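Local coordinates for Low density lipoprotein receptor adapter protein 1 (Rattus norvegicus, PDB 3SO6) that acts as a clathrin-associated adaptor whose phosphotyrosine-binding domain recognises the NPXY internalisation motif of the LDL receptor for endocytosis, at residues F6-L11 against V46-S51; A27-I32 against K81-V86; Y72-C77 against Y89-Q94. All blocks are in the same frame, centred on the assembly; numbering follows the deposited sequence.

All three contacts lie within one phosphotyrosine-binding (PTB) domain, whose antiparallel sheet supplies both strands of interaction 1 and of interaction 3. Interactions 1 and 2 touch: Leu11, at the end of 6-11, packs its CB 3.6 Å from Ile32 CG2 and its CD1 3.7 Å from Val86 CG2, although the contact centres are about 16 Å apart. Interaction 3 lies across the centre of the chain from interaction 1, about 15 Å between centres, with nearest atoms about 5 Å apart. Interactions 2 and 3 have centres about 17 Å apart and adjoin in sequence through the hairpin 74-79/86-92. The bound receptor peptide pairs with Tyr76 and Cys77 of interaction 3 and packs on Lys81 of 81-86.

Interaction 1 (F6-L11 against V46-S51)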
ATOM      1  N   PHE A   6       0.997  -9.438   6.816  1.00 15.38           N
ATOM      2  CA  PHE A   6       1.292  -8.496   7.879  1.00 13.94           C
ATOM      3  C   PHE A   6       0.016  -8.111   8.568  1.00 14.72           C
ATOM      4  O   PHE A   6      -1.003  -7.852   7.917  1.00 17.90           O
ATOM      5  CB  PHE A   6       1.909  -7.238   7.253  1.00 13.86           C
ATOM      6  CG  PHE A   6       3.202  -7.509   6.548  1.00 15.31           C
ATOM      7  CD1 PHE A   6       4.408  -7.658   7.237  1.00 16.71           C
ATOM      8  CD2 PHE A   6       3.185  -7.684   5.157  1.00 16.98           C
ATOM      9  CE1 PHE A   6       5.599  -7.947   6.527  1.00 19.53           C
ATOM     10  CE2 PHE A   6       4.297  -7.938   4.463  1.00 21.67           C
ATOM     11  CZ  PHE A   6       5.498  -8.115   5.123  1.00 19.55           C
ATOM     12  N   SER A   7       0.082  -8.024   9.893  1.00 18.03           N
ATOM     13  CA  SER A   7      -1.121  -7.703  10.681  1.00 17.74           C
ATOM     14  C   SER A   7      -0.915  -6.281  11.212  1.00 18.22           C
ATOM     15  O   SER A   7      -0.145  -6.106  12.146  1.00 18.82           O
ATOM     16  CB  SER A   7      -1.243  -8.679  11.899  1.00 19.77           C
ATOM     17  OG  SER A   7      -1.220 -10.026  11.500  1.00 25.45           O
ATOM     18  N   LEU A   8      -1.569  -5.295  10.605  1.00 14.84           N
ATOM     19  CA  LEU A   8      -1.312  -3.883  10.826  1.00 14.54           C
ATOM     20  C   LEU A   8      -2.625  -3.188  11.324  1.00 14.65           C
ATOM     21  O   LEU A   8      -3.658  -3.836  11.559  1.00 15.41           O
ATOM     22  CB  LEU A   8      -0.874  -3.240   9.485  1.00 13.90           C
ATOM     23  CG  LEU A   8       0.320  -3.929   8.773  1.00 13.64           C
ATOM     24  CD1 LEU A   8       0.657  -3.082   7.585  1.00 16.16           C
ATOM     25  CD2 LEU A   8       1.513  -4.068   9.631  1.00 15.35           C
ATOM     26  N   LYS A   9      -2.527  -1.892  11.578  1.00 14.54           N
ATOM     27  CA  LYS A   9      -3.691  -1.089  11.922  1.00 13.09           C
ATOM     28  C   LYS A   9      -3.906  -0.092  10.797  1.00 13.22           C
ATOM     29  O   LYS A   9      -2.943   0.474  10.287  1.00 15.56           O
ATOM     30  CB  LYS A   9      -3.464  -0.368  13.231  1.00 15.41           C
ATOM     31  CG  LYS A   9      -3.506  -1.317  14.396  1.00 18.72           C
ATOM     32  CD  LYS A   9      -3.161  -0.589  15.685  1.00 26.15           C
ATOM     33  CE  LYS A   9      -2.818  -1.509  16.888  1.00 31.01           C
ATOM     34  NZ  LYS A   9      -2.773  -0.750  18.165  1.00 37.14           N
ATOM     35  N   TYR A  10      -5.162   0.089  10.329  1.00 13.31           N
ATOM     36  CA  TYR A  10      -5.467   0.982   9.212  1.00 13.57           C
ATOM     37  C   TYR A  10      -5.662   2.399   9.714  1.00 11.90           C
ATOM     38  O   TYR A  10      -6.516   2.665  10.540  1.00 14.78           O
ATOM     39  CB  TYR A  10      -6.761   0.517   8.560  1.00 14.12           C
ATOM     40  CG  TYR A  10      -7.104   1.363   7.328  1.00 14.77           C
ATOM     41  CD1 TYR A  10      -6.126   1.670   6.302  1.00 13.92           C
ATOM     42  CD2 TYR A  10      -8.395   1.864   7.150  1.00 15.61           C
ATOM     43  CE1 TYR A  10      -6.477   2.357   5.169  1.00 16.22           C
ATOM     44  CE2 TYR A  10      -8.721   2.589   5.980  1.00 17.89           C
ATOM     45  CZ  TYR A  10      -7.799   2.828   4.985  1.00 13.51           C
ATOM     46  OH  TYR A  10      -8.120   3.493   3.832  1.00 19.27           O
ATOM     47  N   LEU A  11      -4.806   3.312   9.250  1.00 12.59           N
ATOM     48  CA  LEU A  11      -4.975   4.719   9.637  1.00 12.50           C
ATOM     49  C   LEU A  11      -6.049   5.445   8.834  1.00 12.84           C
ATOM     50  O   LEU A  11      -6.773   6.289   9.404  1.00 16.01           O
ATOM     51  CB  LEU A  11      -3.622   5.422   9.463  1.00 12.87           C
ATOM     52  CG  LEU A  11      -2.508   5.065  10.514  1.00 12.06           C
ATOM     53  CD1 LEU A  11      -1.085   5.398   9.996  1.00 12.46           C
ATOM     54  CD2 LEU A  11      -2.738   5.851  11.828  1.00 15.25           C
ATOM     55  N   VAL A  46      -6.205  -4.506  10.374  1.00 18.11           N
ATOM     56  CA  VAL A  46      -6.282  -5.020   9.042  1.00 18.32           C
ATOM     57  C   VAL A  46      -5.092  -5.901   8.739  1.00 18.44           C
ATOM     58  O   VAL A  46      -3.968  -5.564   9.142  1.00 20.77           O
ATOM     59  CB  VAL A  46      -6.431  -3.833   8.020  1.00 18.47           C
ATOM     60  CG1 VAL A  46      -6.257  -4.224   6.540  1.00 21.05           C
ATOM     61  CG2 VAL A  46      -7.732  -3.043   8.275  1.00 19.34           C
ATOM     62  N   THR A  47      -5.324  -6.965   7.972  1.00 16.12           N
ATOM     63  CA  THR A  47      -4.277  -7.858   7.493  1.00 17.76           C
ATOM     64  C   THR A  47      -4.008  -7.599   6.048  1.00 16.23           C
ATOM     65  O   THR A  47      -4.911  -7.403   5.264  1.00 17.81           O
ATOM     66  CB  THR A  47      -4.740  -9.325   7.718  1.00 19.34           C
ATOM     67  OG1 THR A  47      -4.914  -9.452   9.136  1.00 24.10           O
ATOM     68  CG2 THR A  47      -3.753 -10.303   7.209  1.00 21.98           C
ATOM     69  N   LEU A  48      -2.723  -7.431   5.731  1.00 16.55           N
ATOM     70  CA  LEU A  48      -2.287  -7.261   4.337  1.00 16.09           C
ATOM     71  C   LEU A  48      -1.578  -8.535   3.870  1.00 16.92           C
ATOM     72  O   LEU A  48      -0.661  -9.018   4.541  1.00 18.87           O
ATOM     73  CB  LEU A  48      -1.216  -6.162   4.203  1.00 17.76           C
ATOM     74  CG  LEU A  48      -1.689  -4.748   4.306  1.00 18.22           C
ATOM     75  CD1 LEU A  48      -2.260  -4.426   5.749  1.00 22.52           C
ATOM     76  CD2 LEU A  48      -0.619  -3.690   3.916  1.00 16.83           C
ATOM     77  N   LYS A  49      -1.992  -9.058   2.726  1.00 16.01           N
ATOM     78  CA  LYS A  49      -1.291 -10.196   2.101  1.00 15.05           C
ATOM     79  C   LYS A  49      -0.736  -9.680   0.773  1.00 14.00           C
ATOM     80  O   LYS A  49      -1.498  -9.327  -0.190  1.00 16.63           O
ATOM     81  CB  LYS A  49      -2.207 -11.423   1.932  1.00 17.35           C
ATOM     82  CG  LYS A  49      -1.377 -12.672   1.469  1.00 21.04           C
ATOM     83  CD  LYS A  49      -2.235 -13.970   1.326  1.00 26.39           C
ATOM     84  N   VAL A  50       0.594  -9.659   0.696  1.00 11.08           N
ATOM     85  CA  VAL A  50       1.308  -9.001  -0.444  1.00 11.75           C
ATOM     86  C   VAL A  50       1.836 -10.112  -1.378  1.00 12.58           C
ATOM     87  O   VAL A  50       2.524 -11.018  -0.870  1.00 13.50           O
ATOM     88  CB  VAL A  50       2.508  -8.180   0.132  1.00 10.44           C
ATOM     89  CG1 VAL A  50       3.278  -7.566  -1.004  1.00 13.15           C
ATOM     90  CG2 VAL A  50       1.992  -7.136   1.124  1.00 12.62           C
ATOM     91  N   SER A  51       1.528 -10.022  -2.662  1.00 12.70           N
ATOM     92  CA  SER A  51       2.165 -10.991  -3.621  1.00 12.97           C
ATOM     93  C   SER A  51       2.251 -10.262  -4.930  1.00 11.83           C
ATOM     94  O   SER A  51       1.820  -9.106  -5.039  1.00 11.93           O
ATOM     95  CB  SER A  51       1.235 -12.197  -3.747  1.00 15.24           C
ATOM     96  OG  SER A  51       0.089 -11.868  -4.508  1.00 17.94           O
TER
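Leu8 and Leu48 carry the apolar centre of this strand pair, their side chains crossing at about a right angle with Leu8 CD1 3.7 Å from Leu48 CD1. CD1 of Leu8 also meets the second methyl of its partner, lying 3.9 Å from Leu48 CD2, so it touches both branches of the fork. In Leu48, CG sits anti to the carbonyl carbon, and a chi2 of 65° turns CD1 toward Leu8. Farther along the same face the Phe6 ring comes edge-on to Val50: its CE2 lies 4.1 Å from Val50 CG2, with the methyl near the ring plane. Val115 and Thr118 of helix 109-131 also touch this ring, while Leu8, Val46 and Leu48 all rest on Phe104. At the other end Val46 meets the root of Tyr10, CG2 lying 3.7 Å from Tyr10 CB. Because Tyr10 CG is anti to its backbone N (chi1 -177°), the ring leads away from strand 46-51, and its hydroxyl bonds to His102.

The backbones are joined as antiparallel hydrogen-bonded pairs, Phe6 with Leu48 and Leu8 with Val46. Leu48 N donates to Phe6 O at 2.8 Å, whereas Val46 N, 2.9 Å from Leu8 O, stands well above that carbonyl's plane. Between them, Ser7 and Thr47 form a non-hydrogen-bonded pair facing the other way, and Thr47 OG1 bonds to Ser60. The short strand axes run 135° apart, far from strictly antiparallel, consistent with the strong twist of the sheet that, with its C-terminal helix, makes up the PH-like fold of PTB domains.

Interaction 2 (A27-I32 against K81-V86); sequences AAVKRI and KMHDKV
Water 1 is gripped from both segments, by Lys30 NZ at 2.9 Å, which donates to it, and by His83 NE2 at 2.8 Å. It lies at the edge of the imidazole, in the ring plane, and joins two groups whose nitrogens, Lys30 NZ and His83 NE2, are 5.5 Å apart. The ring itself passes beside the helix, bringing His83 NE2 to 4.2 Å from Lys30 CA. Next to the ring, Val29 and His83 lie alongside one another, pointing opposite ways, with Val29 CG1 3.9 Å from His83 CB. With CG1 anti to the backbone N (chi1 164°), Val29 presents that same methyl to Val86, tip to tip, at 3.8 Å from Val86 CG1. Helix 22-38, inserted between the first two strands as in Dab-like PTB domains, is thus packed against the connection between strands 74-79 and 86-92. That connection is shaped by a type I beta turn, closed by Val86 N donating to His83 O at 2.9 Å, while His83 N bonds to Asp80. Val33, one turn along the helix from Val29, touches both His83 and Val86, and Val86 further reaches Ala103 of strand 99-105.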
ATOM      1  N   ALA A  27       3.067  14.142   2.372  1.00 10.85           N
ATOM      2  CA  ALA A  27       1.965  15.026   2.767  1.00 11.15           C
ATOM      3  C   ALA A  27       0.720  14.253   3.045  1.00 10.00           C
ATOM      4  O   ALA A  27      -0.047  14.568   3.965  1.00 11.38           O
ATOM      5  CB  ALA A  27       1.735  16.095   1.707  1.00 11.91           C
ATOM      6  N   ALA A  28       0.493  13.164   2.306  1.00 10.59           N
ATOM      7  CA  ALA A  28      -0.723  12.357   2.476  1.00 10.58           C
ATOM      8  C   ALA A  28      -0.662  11.703   3.868  1.00 10.18           C
ATOM      9  O   ALA A  28      -1.670  11.656   4.557  1.00 11.16           O
ATOM     10  CB  ALA A  28      -0.848  11.277   1.428  1.00 11.66           C
ATOM     11  N   VAL A  29       0.477  11.106   4.177  1.00  9.78           N
ATOM     12  CA  VAL A  29       0.615  10.406   5.443  1.00  9.16           C
ATOM     13  C   VAL A  29       0.437  11.442   6.563  1.00 10.35           C
ATOM     14  O   VAL A  29      -0.205  11.128   7.575  1.00 10.85           O
ATOM     15  CB  VAL A  29       1.984   9.659   5.570  1.00  9.80           C
ATOM     16  CG1 VAL A  29       2.284   9.248   7.070  1.00 10.81           C
ATOM     17  CG2 VAL A  29       1.993   8.443   4.652  1.00 11.52           C
ATOM     18  N   LYS A  30       0.981  12.669   6.431  1.00 10.57           N
ATOM     19  CA  LYS A  30       0.792  13.654   7.477  1.00 12.13           C
ATOM     20  C   LYS A  30      -0.709  13.892   7.720  1.00 11.55           C
ATOM     21  O   LYS A  30      -1.168  13.970   8.871  1.00 12.73           O
ATOM     22  CB  LYS A  30       1.553  14.977   7.077  1.00 14.22           C
ATOM     23  CG  LYS A  30       1.319  16.173   7.977  1.00 19.48           C
ATOM     24  CD  LYS A  30       1.940  17.517   7.418  1.00 26.38           C
ATOM     25  CE  LYS A  30       2.242  18.583   8.511  1.00 32.26           C
ATOM     26  NZ  LYS A  30       3.392  18.086   9.422  1.00 33.59           N
ATOM     27  N   ARG A  31      -1.490  14.021   6.639  1.00 12.00           N
ATOM     28  CA  ARG A  31      -2.895  14.297   6.759  1.00 13.17           C
ATOM     29  C   ARG A  31      -3.613  13.132   7.392  1.00 11.36           C
ATOM     30  O   ARG A  31      -4.489  13.344   8.280  1.00 12.54           O
ATOM     31  CB  ARG A  31      -3.520  14.451   5.325  1.00 15.87           C
ATOM     32  CG  ARG A  31      -3.268  15.720   4.565  1.00 21.48           C
ATOM     33  CD  ARG A  31      -4.210  15.928   3.388  1.00 22.74           C
ATOM     34  NE  ARG A  31      -3.990  15.009   2.256  1.00 20.30           N
ATOM     35  CZ  ARG A  31      -3.011  15.121   1.328  1.00 17.46           C
ATOM     36  NH1 ARG A  31      -2.018  15.976   1.471  1.00 20.61           N
ATOM     37  NH2 ARG A  31      -2.982  14.326   0.274  1.00 20.16           N
ATOM     38  N   ILE A  32      -3.324  11.904   6.912  1.00 10.37           N
ATOM     39  CA  ILE A  32      -4.060  10.754   7.406  1.00 10.83           C
ATOM     40  C   ILE A  32      -3.735  10.567   8.892  1.00  9.94           C
ATOM     41  O   ILE A  32      -4.637  10.261   9.670  1.00 10.83           O
ATOM     42  CB  ILE A  32      -3.599   9.496   6.588  1.00  9.91           C
ATOM     43  CG1 ILE A  32      -4.067   9.580   5.127  1.00 11.83           C
ATOM     44  CG2 ILE A  32      -4.116   8.236   7.254  1.00 12.47           C
ATOM     45  CD1 ILE A  32      -3.339   8.558   4.235  1.00 12.30           C
ATOM     46  N   LYS A  81       9.178   8.834   6.048  1.00 12.55           N
ATOM     47  CA  LYS A  81      10.327   9.374   6.813  1.00 13.93           C
ATOM     48  C   LYS A  81       9.912   9.972   8.140  1.00 15.11           C
ATOM     49  O   LYS A  81      10.477   9.628   9.187  1.00 16.66           O
ATOM     50  CB  LYS A  81      10.999  10.469   5.992  1.00 15.95           C
ATOM     51  CG  LYS A  81      12.267  11.045   6.648  1.00 18.41           C
ATOM     52  CD  LYS A  81      12.841  12.178   5.777  1.00 23.47           C
ATOM     53  CE  LYS A  81      13.973  12.882   6.522  1.00 28.98           C
ATOM     54  NZ  LYS A  81      14.421  14.101   5.732  1.00 35.06           N
ATOM     55  N   MET A  82       8.972  10.921   8.134  0.50 14.29           N
ATOM     56  CA  MET A  82       8.596  11.596   9.372  0.50 14.68           C
ATOM     57  C   MET A  82       7.889  10.623  10.316  0.50 13.33           C
ATOM     58  O   MET A  82       8.217  10.538  11.510  0.50 13.50           O
ATOM     59  CB  MET A  82       7.678  12.780   9.053  0.50 16.99           C
ATOM     60  CG  MET A  82       7.025  13.383  10.279  0.50 18.44           C
ATOM     61  SD  MET A  82       6.519  15.073  10.048  0.50 27.22           S
ATOM     62  CE  MET A  82       8.141  15.785  10.067  0.50 21.17           C
ATOM     63  N   HIS A  83       6.877   9.935   9.812  1.00 12.56           N
ATOM     64  CA  HIS A  83       6.020   9.065  10.661  1.00 11.61           C
ATOM     65  C   HIS A  83       6.531   7.663  10.388  1.00 11.76           C
ATOM     66  O   HIS A  83       5.987   6.930   9.535  1.00 11.48           O
ATOM     67  CB  HIS A  83       4.556   9.243  10.275  1.00 12.82           C
ATOM     68  CG  HIS A  83       4.046  10.607  10.585  1.00 14.01           C
ATOM     69  ND1 HIS A  83       3.737  11.007  11.885  1.00 18.91           N
ATOM     70  CD2 HIS A  83       3.795  11.682   9.788  1.00 18.32           C
ATOM     71  CE1 HIS A  83       3.327  12.272  11.865  1.00 19.31           C
ATOM     72  NE2 HIS A  83       3.414  12.718  10.620  1.00 19.23           N
ATOM     73  N   ASP A  84       7.667   7.329  11.003  1.00 12.77           N
ATOM     74  CA  ASP A  84       8.454   6.170  10.555  1.00 13.38           C
ATOM     75  C   ASP A  84       7.881   4.813  10.923  1.00 11.97           C
ATOM     76  O   ASP A  84       8.411   3.782  10.449  1.00 13.23           O
ATOM     77  CB  ASP A  84       9.914   6.327  10.910  1.00 15.64           C
ATOM     78  CG  ASP A  84      10.195   6.193  12.413  1.00 20.48           C
ATOM     79  OD1 ASP A  84       9.283   5.932  13.231  1.00 22.17           O
ATOM     80  OD2 ASP A  84      11.368   6.301  12.764  1.00 21.80           O
ATOM     81  N   LYS A  85       6.758   4.777  11.668  1.00 12.02           N
ATOM     82  CA  LYS A  85       6.056   3.474  11.842  1.00 11.38           C
ATOM     83  C   LYS A  85       5.008   3.285  10.769  1.00  9.85           C
ATOM     84  O   LYS A  85       4.260   2.277  10.819  1.00 10.84           O
ATOM     85  CB  LYS A  85       5.398   3.365  13.217  1.00 13.27           C
ATOM     86  CG  LYS A  85       6.440   3.421  14.328  1.00 14.87           C
ATOM     87  CD  LYS A  85       5.753   3.589  15.716  1.00 17.88           C
ATOM     88  CE  LYS A  85       6.716   3.948  16.837  1.00 19.14           C
ATOM     89  NZ  LYS A  85       5.913   4.034  18.116  1.00 20.70           N
ATOM     90  N   VAL A  86       4.919   4.196   9.787  1.00 10.30           N
ATOM     91  CA  VAL A  86       3.783   4.100   8.793  1.00 10.40           C
ATOM     92  C   VAL A  86       4.273   3.555   7.461  1.00  8.92           C
ATOM     93  O   VAL A  86       5.282   4.035   6.941  1.00 10.38           O
ATOM     94  CB  VAL A  86       3.115   5.490   8.605  1.00  9.51           C
ATOM     95  CG1 VAL A  86       2.053   5.464   7.512  1.00 11.64           C
ATOM     96  CG2 VAL A  86       2.551   5.989   9.974  1.00 11.86           C
TER
HETATM   97  O   HOH W   1       2.970  15.493  10.710  1.00 31.12           O

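Interaction 3 (Y72-C77 against Y89-Q94)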
ATOM      1  N   TYR A  72      -1.635  -3.816 -10.772  1.00 13.41           N
ATOM      2  CA  TYR A  72      -1.569  -2.805 -11.834  1.00 13.31           C
ATOM      3  C   TYR A  72      -2.112  -1.447 -11.440  1.00 13.59           C
ATOM      4  O   TYR A  72      -1.857  -0.449 -12.077  1.00 15.97           O
ATOM      5  CB  TYR A  72      -2.341  -3.281 -13.036  1.00 15.18           C
ATOM      6  CG  TYR A  72      -1.852  -4.571 -13.613  1.00 16.07           C
ATOM      7  CD1 TYR A  72      -0.550  -4.683 -14.152  1.00 17.53           C
ATOM      8  CD2 TYR A  72      -2.704  -5.680 -13.638  1.00 16.66           C
ATOM      9  CE1 TYR A  72      -0.155  -5.894 -14.700  1.00 17.72           C
ATOM     10  CE2 TYR A  72      -2.286  -6.898 -14.158  1.00 20.16           C
ATOM     11  CZ  TYR A  72      -0.989  -6.997 -14.689  1.00 20.00           C
ATOM     12  OH  TYR A  72      -0.530  -8.195 -15.288  1.00 24.37           O
ATOM     13  N   ARG A  73      -2.870  -1.419 -10.353  1.00 14.15           N
ATOM     14  CA  ARG A  73      -3.412  -0.177  -9.821  1.00 13.08           C
ATOM     15  C   ARG A  73      -2.464   0.575  -8.890  1.00 12.79           C
ATOM     16  O   ARG A  73      -2.754   1.746  -8.556  1.00 14.21           O
ATOM     17  CB  ARG A  73      -4.689  -0.485  -9.032  1.00 14.96           C
ATOM     18  CG  ARG A  73      -5.856  -0.950  -9.904  1.00 15.87           C
ATOM     19  CD  ARG A  73      -7.045  -1.466  -9.022  1.00 18.57           C
ATOM     20  NE  ARG A  73      -7.423  -0.483  -8.016  1.00 18.51           N
ATOM     21  CZ  ARG A  73      -8.037  -0.744  -6.857  1.00 18.78           C
ATOM     22  NH1 ARG A  73      -8.397  -1.970  -6.519  1.00 20.33           N
ATOM     23  NH2 ARG A  73      -8.248   0.225  -5.947  1.00 21.00           N
ATOM     24  N   ILE A  74      -1.437  -0.103  -8.323  1.00 12.30           N
ATOM     25  CA  ILE A  74      -0.635   0.469  -7.230  1.00 11.39           C
ATOM     26  C   ILE A  74       0.523   1.171  -7.911  1.00 11.66           C
ATOM     27  O   ILE A  74       1.229   0.542  -8.734  1.00 12.61           O
ATOM     28  CB  ILE A  74      -0.137  -0.634  -6.273  1.00 11.50           C
ATOM     29  CG1 ILE A  74      -1.304  -1.429  -5.660  1.00 12.53           C
ATOM     30  CG2 ILE A  74       0.802  -0.001  -5.267  1.00 12.76           C
ATOM     31  CD1 ILE A  74      -0.837  -2.688  -4.888  1.00 13.73           C
ATOM     32  N   SER A  75       0.691   2.469  -7.653  1.00  9.86           N
ATOM     33  CA  SER A  75       1.765   3.209  -8.295  1.00 12.68           C
ATOM     34  C   SER A  75       2.988   3.313  -7.481  1.00 10.94           C
ATOM     35  O   SER A  75       4.081   3.478  -8.042  1.00 11.72           O
ATOM     36  CB  SER A  75       1.283   4.623  -8.655  1.00 12.17           C
ATOM     37  OG  SER A  75       0.673   5.188  -7.526  1.00 13.71           O
ATOM     38  N   TYR A  76       2.875   3.244  -6.146  1.00 10.80           N
ATOM     39  CA  TYR A  76       3.985   3.723  -5.276  0.50 10.49           C
ATOM     40  C   TYR A  76       3.780   3.135  -3.887  1.00 10.30           C
ATOM     41  O   TYR A  76       2.622   2.989  -3.451  1.00 10.23           O
ATOM     42  CB  TYR A  76       3.891   5.272  -5.240  0.50 10.99           C
ATOM     43  CG  TYR A  76       5.124   5.990  -4.671  0.50  9.15           C
ATOM     44  CD1 TYR A  76       6.302   6.114  -5.385  0.50 12.34           C
ATOM     45  CD2 TYR A  76       5.075   6.591  -3.382  0.50  9.51           C
ATOM     46  CE1 TYR A  76       7.380   6.798  -4.860  0.50 12.18           C
ATOM     47  CE2 TYR A  76       6.174   7.232  -2.852  0.50 10.62           C
ATOM     48  CZ  TYR A  76       7.318   7.337  -3.582  0.50 12.87           C
ATOM     49  OH  TYR A  76       8.405   7.967  -3.024  0.50 15.32           O
ATOM     50  N   CYS A  77       4.865   2.896  -3.155  1.00  8.57           N
ATOM     51  CA  CYS A  77       4.738   2.597  -1.775  1.00  8.88           C
ATOM     52  C   CYS A  77       5.881   3.213  -0.981  1.00 10.16           C
ATOM     53  O   CYS A  77       6.911   3.551  -1.550  1.00 10.66           O
ATOM     54  CB  CYS A  77       4.617   1.104  -1.484  1.00 10.28           C
ATOM     55  SG  CYS A  77       6.105   0.152  -1.809  1.00 13.36           S
ATOM     56  N   TYR A  89       0.631   3.034   0.675  1.00 10.11           N
ATOM     57  CA  TYR A  89       0.688   2.903  -0.805  1.00 10.16           C
ATOM     58  C   TYR A  89      -0.194   3.878  -1.482  1.00  9.71           C
ATOM     59  O   TYR A  89      -1.139   4.410  -0.830  1.00 11.09           O
ATOM     60  CB  TYR A  89       0.431   1.448  -1.251  1.00 12.08           C
ATOM     61  CG  TYR A  89      -0.978   0.953  -1.033  1.00 11.85           C
ATOM     62  CD1 TYR A  89      -1.980   1.285  -1.957  1.00 13.42           C
ATOM     63  CD2 TYR A  89      -1.347   0.259   0.122  1.00 13.50           C
ATOM     64  CE1 TYR A  89      -3.278   0.909  -1.776  1.00 14.57           C
ATOM     65  CE2 TYR A  89      -2.716  -0.185   0.319  1.00 14.54           C
ATOM     66  CZ  TYR A  89      -3.644   0.170  -0.661  1.00 14.43           C
ATOM     67  OH  TYR A  89      -4.960  -0.208  -0.469  1.00 18.14           O
ATOM     68  N   ILE A  90       0.068   4.167  -2.749  1.00 10.82           N
ATOM     69  CA  ILE A  90      -0.858   4.989  -3.559  1.00 10.56           C
ATOM     70  C   ILE A  90      -1.437   3.991  -4.608  1.00 11.53           C
ATOM     71  O   ILE A  90      -0.643   3.262  -5.269  1.00 11.76           O
ATOM     72  CB  ILE A  90      -0.160   6.166  -4.219  1.00 11.86           C
ATOM     73  CG1 ILE A  90       0.410   7.103  -3.123  1.00 13.65           C
ATOM     74  CG2 ILE A  90      -1.110   6.936  -5.093  1.00 14.51           C
ATOM     75  CD1 ILE A  90       1.286   8.255  -3.633  1.00 14.34           C
ATOM     76  N   ALA A  91      -2.760   4.038  -4.842  1.00 12.43           N
ATOM     77  CA  ALA A  91      -3.320   3.248  -5.899  1.00 12.76           C
ATOM     78  C   ALA A  91      -4.462   3.984  -6.522  1.00 13.04           C
ATOM     79  O   ALA A  91      -5.223   4.672  -5.827  1.00 15.88           O
ATOM     80  CB  ALA A  91      -3.838   1.926  -5.338  1.00 13.33           C
ATOM     81  N   GLN A  92      -4.600   3.798  -7.830  1.00 14.21           N
ATOM     82  CA  GLN A  92      -5.715   4.381  -8.533  1.00 16.09           C
ATOM     83  C   GLN A  92      -6.950   3.531  -8.158  1.00 16.52           C
ATOM     84  O   GLN A  92      -6.890   2.297  -8.027  1.00 18.40           O
ATOM     85  CB  GLN A  92      -5.498   4.246 -10.067  1.00 16.37           C
ATOM     86  CG  GLN A  92      -6.591   4.908 -10.911  1.00 18.33           C
ATOM     87  CD  GLN A  92      -6.062   5.300 -12.284  1.00 22.79           C
ATOM     88  OE1 GLN A  92      -5.475   4.478 -12.997  1.00 25.89           O
ATOM     89  NE2 GLN A  92      -6.368   6.562 -12.714  1.00 24.47           N
ATOM     90  N   SER A  93      -8.105   4.196  -8.062  1.00 18.76           N
ATOM     91  CA  SER A  93      -9.370   3.537  -7.655  1.00 20.67           C
ATOM     92  C   SER A  93      -9.768   2.548  -8.766  1.00 23.25           C
ATOM     93  O   SER A  93      -9.398   2.733  -9.918  1.00 23.85           O
ATOM     94  CB  SER A  93     -10.486   4.584  -7.464  1.00 24.03           C
ATOM     95  OG  SER A  93     -11.774   3.988  -7.621  1.00 24.72           O
ATOM     96  N   GLN A  94     -10.534   1.529  -8.433  1.00 24.20           N
ATOM     97  CA  GLN A  94     -10.973   0.532  -9.466  1.00 28.58           C
ATOM     98  C   GLN A  94     -12.125   1.069 -10.285  1.00 30.65           C
ATOM     99  O   GLN A  94     -12.355   0.654 -11.445  1.00 32.22           O
ATOM    100  CB  GLN A  94     -11.330  -0.786  -8.780  1.00 30.01           C
ATOM    101  CG  GLN A  94     -11.681  -1.988  -9.659  1.00 35.13           C
ATOM    102  CD  GLN A  94     -11.977  -3.200  -8.747  1.00 40.80           C
ATOM    103  OE1 GLN A  94     -12.233  -3.010  -7.529  1.00 43.90           O
ATOM    104  NE2 GLN A  94     -11.919  -4.424  -9.295  1.00 39.62           N
TER
HETATM  105  O   HOH W   2      -7.118   2.781  -4.577  1.00 23.14           O
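Arg73 lays its guanidinium alongside the backbone of 92-94, at the open end of the hairpin 74-79/86-92 in the PTB fold. The arginine chain bends at chi3 (52°), which brings NE round to Gln92 O at 2.8 Å. This oxygen lies exactly in the guanidinium plane, the N-H points at it with an angle of 163°, and NH2, salt-bridged to Glu67, adds a weak second bond to it. Gln94 approaches from a different direction, its backbone N over one face of the guanidinium and 3.3 Å above the plane; its side-chain amide lies nearly parallel to that plane, 13° off. An alanine in place of Arg73 would remove this flat cation and would probably leave Glu67 without its charged mate and Gln92 O without its side-chain donors.

Farther along the hairpin, toward its turn, the register slips by one residue between the pairs Ile74-Ala91 and Tyr76-Ile90, a beta bulge at Ser75. Ile74, Cys77, Tyr89 and Ala91 share one face, where Ile74 CG1 is 4.2 Å from Ala91 CB and Phe123 of helix 109-131 covers Ile74 and Cys77. Strand 74-79 receives the receptor peptide on its outer edge, pairing with it antiparallel at Tyr76 and Cys77; Ile74 O and Gln92 OE1 each bond to a polar side chain of the peptide, while Gln92 NE2 bonds to Glu97 O. At the bulge Ser75 N donates to Ile90 O at 2.8 Å, while Ser75 OG, bonded to Pro19 O, rests 3.5 Å from Ile90 CG2.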